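PDB 3K11: putative glycosyl hydrolase from Bacteroides thetaiotaomicron VPI-5482, which is of unestablished function but probably acts as a hydrolase on glycosidic substrates, as other members of glycosyl hydrolase family 88 do. Local coordinates for residues L13-P18 / A437-V442; G302-Q307 / G351-L356. All blocks are in the same frame, centred on the assembly; numbering follows the deposited sequence.

From the N terminus, the chain first enters interaction 1 at residues 13-18, in the loop that leads to helix 29-45. Its partner, residues 437-442, follows strand 425-427 near the C terminus, so this surface contact closes a loop of 418 residues and brings the two tails together beyond the helical body. Interaction 2 falls within that loop. It closes a shorter one of 43 residues, passing through helix 326-342, and ties the C-terminal part of helix 289-304 and the following turn to helix 347-362 in a buried contact next to the subunit interface. The two contacts do not touch; their centres are about 22 Å apart, yet both border the second subunit, another copy of the protein.

Interaction 1 (L13-P18 / A437-V442); sequences LHLLQP and APIFAV. With EDO (1,2-ethanediol), chain S.
His14 presents the edge of its imidazole to the methyl end of Ile439, with CE1 3.6 Å from CD1 and the methyl lying near the ring plane rather than over a face. The His14 ring swings between the backbone N and the carbonyl carbon (chi1 66°), which brings CE1 and ND1 up to Ile439 of residues 437-442. Ile439 answers with an outstretched CG1 branch, its CD1 anti to CA (chi2 175°), so that this single methyl does the touching. Beside this pair, Leu15 crosses Pro438 at about a right angle, CD2 meeting the proline CB at 4.1 Å; the same leucine methyl also lies 4.5 Å from Ile439 CD1. The contact joins the two chain tails at the periphery of a helical protein whose family is built on an (alpha/alpha)6 toroid. Ile439 also rests on Asn422 and Asp423 of its own chain and on Arg193 of the second subunit, while the His14 carbonyl makes a weak hydrogen bond to Arg390 of that subunit. Farther along the N-terminal tail, Gln17 NE2 donates to Pro18 O at 2.9 Å and also to O2 of a 1,2-ethanediol, probably from the crystallisation liquor.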
loop_
_atom_site.group_PDB
_atom_site.type_symbol
_atom_site.label_atom_id
_atom_site.label_comp_id
_atom_site.label_asym_id
_atom_site.label_seq_id
_atom_site.Cartn_x
_atom_site.Cartn_y
_atom_site.Cartn_z
ATOM N N LEU A 13 -22.597 8.865 -20.800
ATOM C CA LEU A 13 -21.319 8.147 -20.666
ATOM C C LEU A 13 -21.256 7.499 -19.272
ATOM O O LEU A 13 -20.662 6.426 -19.103
ATOM C CB LEU A 13 -20.128 9.115 -20.897
ATOM C CG LEU A 13 -19.986 9.731 -22.297
ATOM C CD1 LEU A 13 -18.973 10.873 -22.304
ATOM C CD2 LEU A 13 -19.638 8.653 -23.306
ATOM N N HIS A 14 -21.883 8.165 -18.290
ATOM C CA HIS A 14 -21.986 7.663 -16.899
ATOM C C HIS A 14 -22.816 6.372 -16.710
ATOM O O HIS A 14 -22.795 5.763 -15.625
ATOM C CB HIS A 14 -22.564 8.744 -15.992
ATOM C CG HIS A 14 -23.985 9.117 -16.294
ATOM N ND1 HIS A 14 -25.049 8.633 -15.561
ATOM C CD2 HIS A 14 -24.515 9.949 -17.225
ATOM C CE1 HIS A 14 -26.174 9.142 -16.037
ATOM N NE2 HIS A 14 -25.878 9.944 -17.045
ATOM N N LEU A 15 -23.568 5.986 -17.741
ATOM C CA LEU A 15 -24.341 4.756 -17.722
ATOM C C LEU A 15 -23.714 3.657 -18.608
ATOM O O LEU A 15 -24.292 2.584 -18.697
ATOM C CB LEU A 15 -25.832 5.043 -18.059
ATOM C CG LEU A 15 -26.684 5.629 -16.886
ATOM C CD1 LEU A 15 -27.958 6.316 -17.390
ATOM C CD2 LEU A 15 -27.056 4.608 -15.733
ATOM N N LEU A 16 -22.533 3.902 -19.212
ATOM C CA LEU A 16 -21.787 2.868 -20.010
ATOM C C LEU A 16 -21.460 1.632 -19.185
ATOM O O LEU A 16 -21.105 1.758 -17.994
ATOM C CB LEU A 16 -20.424 3.374 -20.531
ATOM C CG LEU A 16 -20.313 4.353 -21.692
ATOM C CD1 LEU A 16 -18.839 4.812 -21.914
ATOM C CD2 LEU A 16 -20.897 3.698 -22.926
ATOM N N GLN A 17 -21.546 0.459 -19.822
ATOM C CA GLN A 17 -21.304 -0.806 -19.151
ATOM C C GLN A 17 -19.803 -0.954 -18.842
ATOM O O GLN A 17 -18.976 -0.954 -19.734
ATOM C CB GLN A 17 -21.818 -1.995 -19.971
ATOM C CG GLN A 17 -21.452 -3.416 -19.393
ATOM C CD GLN A 17 -21.977 -3.688 -17.956
ATOM O OE1 GLN A 17 -23.155 -3.445 -17.659
ATOM N NE2 GLN A 17 -21.097 -4.213 -17.076
ATOM N N PRO A 18 -19.449 -1.013 -17.551
ATOM C CA PRO A 18 -18.046 -1.285 -17.198
ATOM C C PRO A 18 -17.582 -2.684 -17.604
ATOM O O PRO A 18 -18.341 -3.639 -17.538
ATOM C CB PRO A 18 -18.050 -1.185 -15.667
ATOM C CG PRO A 18 -19.264 -0.319 -15.362
ATOM C CD PRO A 18 -20.283 -0.759 -16.363
ATOM N N ALA A 437 -36.144 2.825 -12.060
ATOM C CA ALA A 437 -35.258 3.843 -12.609
ATOM C C ALA A 437 -33.814 3.445 -12.256
ATOM O O ALA A 437 -33.541 3.000 -11.125
ATOM C CB ALA A 437 -35.584 5.234 -12.032
ATOM N N PRO A 438 -32.895 3.579 -13.218
ATOM C CA PRO A 438 -31.487 3.247 -12.938
ATOM C C PRO A 438 -30.828 4.086 -11.861
ATOM O O PRO A 438 -29.834 3.645 -11.278
ATOM C CB PRO A 438 -30.784 3.575 -14.257
ATOM C CG PRO A 438 -31.805 3.613 -15.245
ATOM C CD PRO A 438 -33.080 3.988 -14.619
ATOM N N ILE A 439 -31.272 5.329 -11.715
ATOM C CA ILE A 439 -30.724 6.283 -10.741
ATOM C C ILE A 439 -31.968 6.842 -10.024
ATOM O O ILE A 439 -32.938 7.251 -10.681
ATOM C CB ILE A 439 -29.989 7.491 -11.430
ATOM C CG1 ILE A 439 -28.852 7.007 -12.379
ATOM C CG2 ILE A 439 -29.477 8.481 -10.383
ATOM C CD1 ILE A 439 -28.143 8.158 -13.197
ATOM N N PHE A 440 -31.944 6.874 -8.691
ATOM C CA PHE A 440 -33.071 7.371 -7.932
ATOM C C PHE A 440 -32.696 7.782 -6.510
ATOM O O PHE A 440 -31.686 7.307 -5.947
ATOM C CB PHE A 440 -34.166 6.293 -7.850
ATOM C CG PHE A 440 -33.740 5.042 -7.133
ATOM C CD1 PHE A 440 -33.143 4.007 -7.825
ATOM C CD2 PHE A 440 -33.931 4.901 -5.761
ATOM C CE1 PHE A 440 -32.734 2.857 -7.170
ATOM C CE2 PHE A 440 -33.535 3.740 -5.087
ATOM C CZ PHE A 440 -32.916 2.724 -5.775
ATOM N N ALA A 441 -33.546 8.666 -5.975
ATOM C CA ALA A 441 -33.502 9.118 -4.610
ATOM C C ALA A 441 -34.491 8.294 -3.813
ATOM O O ALA A 441 -35.541 7.866 -4.342
ATOM C CB ALA A 441 -33.844 10.633 -4.538
ATOM N N VAL A 442 -34.155 8.034 -2.553
ATOM C CA VAL A 442 -35.041 7.335 -1.629
ATOM C C VAL A 442 -36.164 8.312 -1.187
ATOM O O VAL A 442 -35.892 9.451 -0.728
ATOM C CB VAL A 442 -34.264 6.839 -0.415
ATOM C CG1 VAL A 442 -35.172 6.141 0.575
ATOM C CG2 VAL A 442 -33.180 5.910 -0.870
HETATM C C1 EDO S . -23.765 -4.375 -13.626
HETATM O O1 EDO S . -23.240 -3.143 -14.199
HETATM C C2 EDO S . -23.750 -5.557 -14.599
HETATM O O2 EDO S . -22.435 -6.133 -14.773
#

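Interaction 2 (G302-Q307 / G351-L356); sequences GVTALQ and GPVAQL
Thr304 and Val353 are the residues whose CA atoms come nearest, 7.3 Å apart, with a type I beta turn from Thr304 to Gln307 lying beside helix 347-362. From the end of that turn the Gln307 side chain reaches across, fully extended with CG anti to the backbone N (chi1 -171°) and chi2 at 177°. Its amide lies against Val353: NE2 donates to the Val353 carbonyl O at 3.2 Å (N-H...O angle 151°), approaching somewhat tilted from the carbonyl plane, while OE1 sits 3.4 Å from CG1 of the same valine. Leu356, nearly one turn further on, packs CD2 against the NE2 end of the amide, 3.9 Å from NE2. Thr304 adds its methyl, CG2 lying 4.1 Å from Val353 CG1, and turns OG1 back to Val300 O within its own helix. Leu336 of helix 326-342 touches both Thr304 and Val353, so three helices of the probable (alpha/alpha)6 toroid converge here; Phe382 of the second subunit also packs on Val353. Gln307 NE2 donates to Gly311 O as well, and an alanine here is likely to leave the carbonyls of Val353 and Gly311 without this donor and to open a gap beside Val353 and Leu356. Two backbone carbonyls thus take up the NE2 hydrogens, which would favour one flip of the buried amide, with OE1 against Val353 CG1.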
loop_
_atom_site.group_PDB
_atom_site.type_symbol
_atom_site.label_atom_id
_atom_site.label_comp_id
_atom_site.label_asym_id
_atom_site.label_seq_id
_atom_site.Cartn_x
_atom_site.Cartn_y
_atom_site.Cartn_z
ATOM N N GLY A 302 -11.049 -3.013 9.429
ATOM C CA GLY A 302 -9.702 -3.238 8.866
ATOM C C GLY A 302 -9.711 -4.172 7.693
ATOM O O GLY A 302 -9.038 -3.930 6.715
ATOM N N VAL A 303 -10.464 -5.254 7.795
ATOM C CA VAL A 303 -10.569 -6.229 6.708
ATOM C C VAL A 303 -11.245 -5.618 5.493
ATOM O O VAL A 303 -10.736 -5.722 4.364
ATOM C CB VAL A 303 -11.309 -7.550 7.146
ATOM C CG1 VAL A 303 -11.675 -8.428 5.891
ATOM C CG2 VAL A 303 -10.438 -8.344 8.193
ATOM N N THR A 304 -12.395 -4.969 5.689
ATOM C CA THR A 304 -13.189 -4.554 4.560
ATOM C C THR A 304 -12.477 -3.487 3.756
ATOM O O THR A 304 -12.609 -3.458 2.554
ATOM C CB THR A 304 -14.543 -4.055 4.964
ATOM O OG1 THR A 304 -14.396 -3.055 5.981
ATOM C CG2 THR A 304 -15.423 -5.197 5.511
ATOM N N ALA A 305 -11.700 -2.639 4.414
ATOM C CA ALA A 305 -10.948 -1.581 3.709
ATOM C C ALA A 305 -9.979 -2.163 2.696
ATOM O O ALA A 305 -9.547 -1.445 1.802
ATOM C CB ALA A 305 -10.188 -0.728 4.698
ATOM N N LEU A 306 -9.572 -3.425 2.881
ATOM C CA LEU A 306 -8.576 -4.025 1.998
ATOM C C LEU A 306 -9.143 -4.980 0.949
ATOM O O LEU A 306 -8.390 -5.684 0.266
ATOM C CB LEU A 306 -7.520 -4.712 2.849
ATOM C CG LEU A 306 -6.747 -3.728 3.754
ATOM C CD1 LEU A 306 -5.921 -4.546 4.830
ATOM C CD2 LEU A 306 -5.855 -2.777 2.902
ATOM N N GLN A 307 -10.455 -4.971 0.770
ATOM C CA GLN A 307 -11.042 -5.739 -0.305
ATOM C C GLN A 307 -10.486 -5.236 -1.637
ATOM O O GLN A 307 -10.430 -4.022 -1.889
ATOM C CB GLN A 307 -12.561 -5.560 -0.316
ATOM C CG GLN A 307 -13.263 -6.526 -1.291
ATOM C CD GLN A 307 -14.766 -6.399 -1.234
ATOM O OE1 GLN A 307 -15.268 -5.327 -0.999
ATOM N NE2 GLN A 307 -15.482 -7.493 -1.494
ATOM N N GLY A 351 -23.406 -4.303 2.984
ATOM C CA GLY A 351 -24.086 -5.209 2.086
ATOM C C GLY A 351 -23.389 -5.350 0.745
ATOM O O GLY A 351 -23.212 -6.451 0.251
ATOM N N PRO A 352 -22.994 -4.226 0.143
ATOM C CA PRO A 352 -22.308 -4.308 -1.153
ATOM C C PRO A 352 -20.936 -4.972 -1.129
ATOM O O PRO A 352 -20.515 -5.557 -2.142
ATOM C CB PRO A 352 -22.222 -2.847 -1.573
ATOM C CG PRO A 352 -23.372 -2.199 -0.897
ATOM C CD PRO A 352 -23.326 -2.829 0.479
ATOM N N VAL A 353 -20.258 -4.901 0.017
ATOM C CA VAL A 353 -18.998 -5.600 0.243
ATOM C C VAL A 353 -19.222 -7.105 0.202
ATOM O O VAL A 353 -18.543 -7.833 -0.501
ATOM C CB VAL A 353 -18.366 -5.195 1.576
ATOM C CG1 VAL A 353 -17.018 -5.942 1.794
ATOM C CG2 VAL A 353 -18.128 -3.656 1.605
ATOM N N ALA A 354 -20.206 -7.564 0.959
ATOM C CA ALA A 354 -20.558 -8.972 0.989
ATOM C C ALA A 354 -21.011 -9.430 -0.399
ATOM O O ALA A 354 -20.640 -10.511 -0.878
ATOM C CB ALA A 354 -21.642 -9.221 2.055
ATOM N N GLN A 355 -21.867 -8.637 -1.040
ATOM C CA GLN A 355 -22.410 -9.009 -2.333
ATOM C C GLN A 355 -21.307 -9.170 -3.402
ATOM O O GLN A 355 -21.305 -10.137 -4.167
ATOM C CB GLN A 355 -23.445 -7.965 -2.757
ATOM C CG GLN A 355 -24.189 -8.317 -4.068
ATOM C CD GLN A 355 -25.654 -7.982 -4.052
ATOM O OE1 GLN A 355 -26.294 -7.962 -3.002
ATOM N NE2 GLN A 355 -26.224 -7.806 -5.230
ATOM N N LEU A 356 -20.388 -8.225 -3.459
ATOM C CA LEU A 356 -19.265 -8.266 -4.395
ATOM C C LEU A 356 -18.395 -9.459 -4.063
ATOM O O LEU A 356 -17.897 -10.182 -4.954
ATOM C CB LEU A 356 -18.434 -6.991 -4.299
ATOM C CG LEU A 356 -17.152 -6.987 -5.124
ATOM C CD1 LEU A 356 -17.436 -7.187 -6.641
ATOM C CD2 LEU A 356 -16.289 -5.749 -4.864
#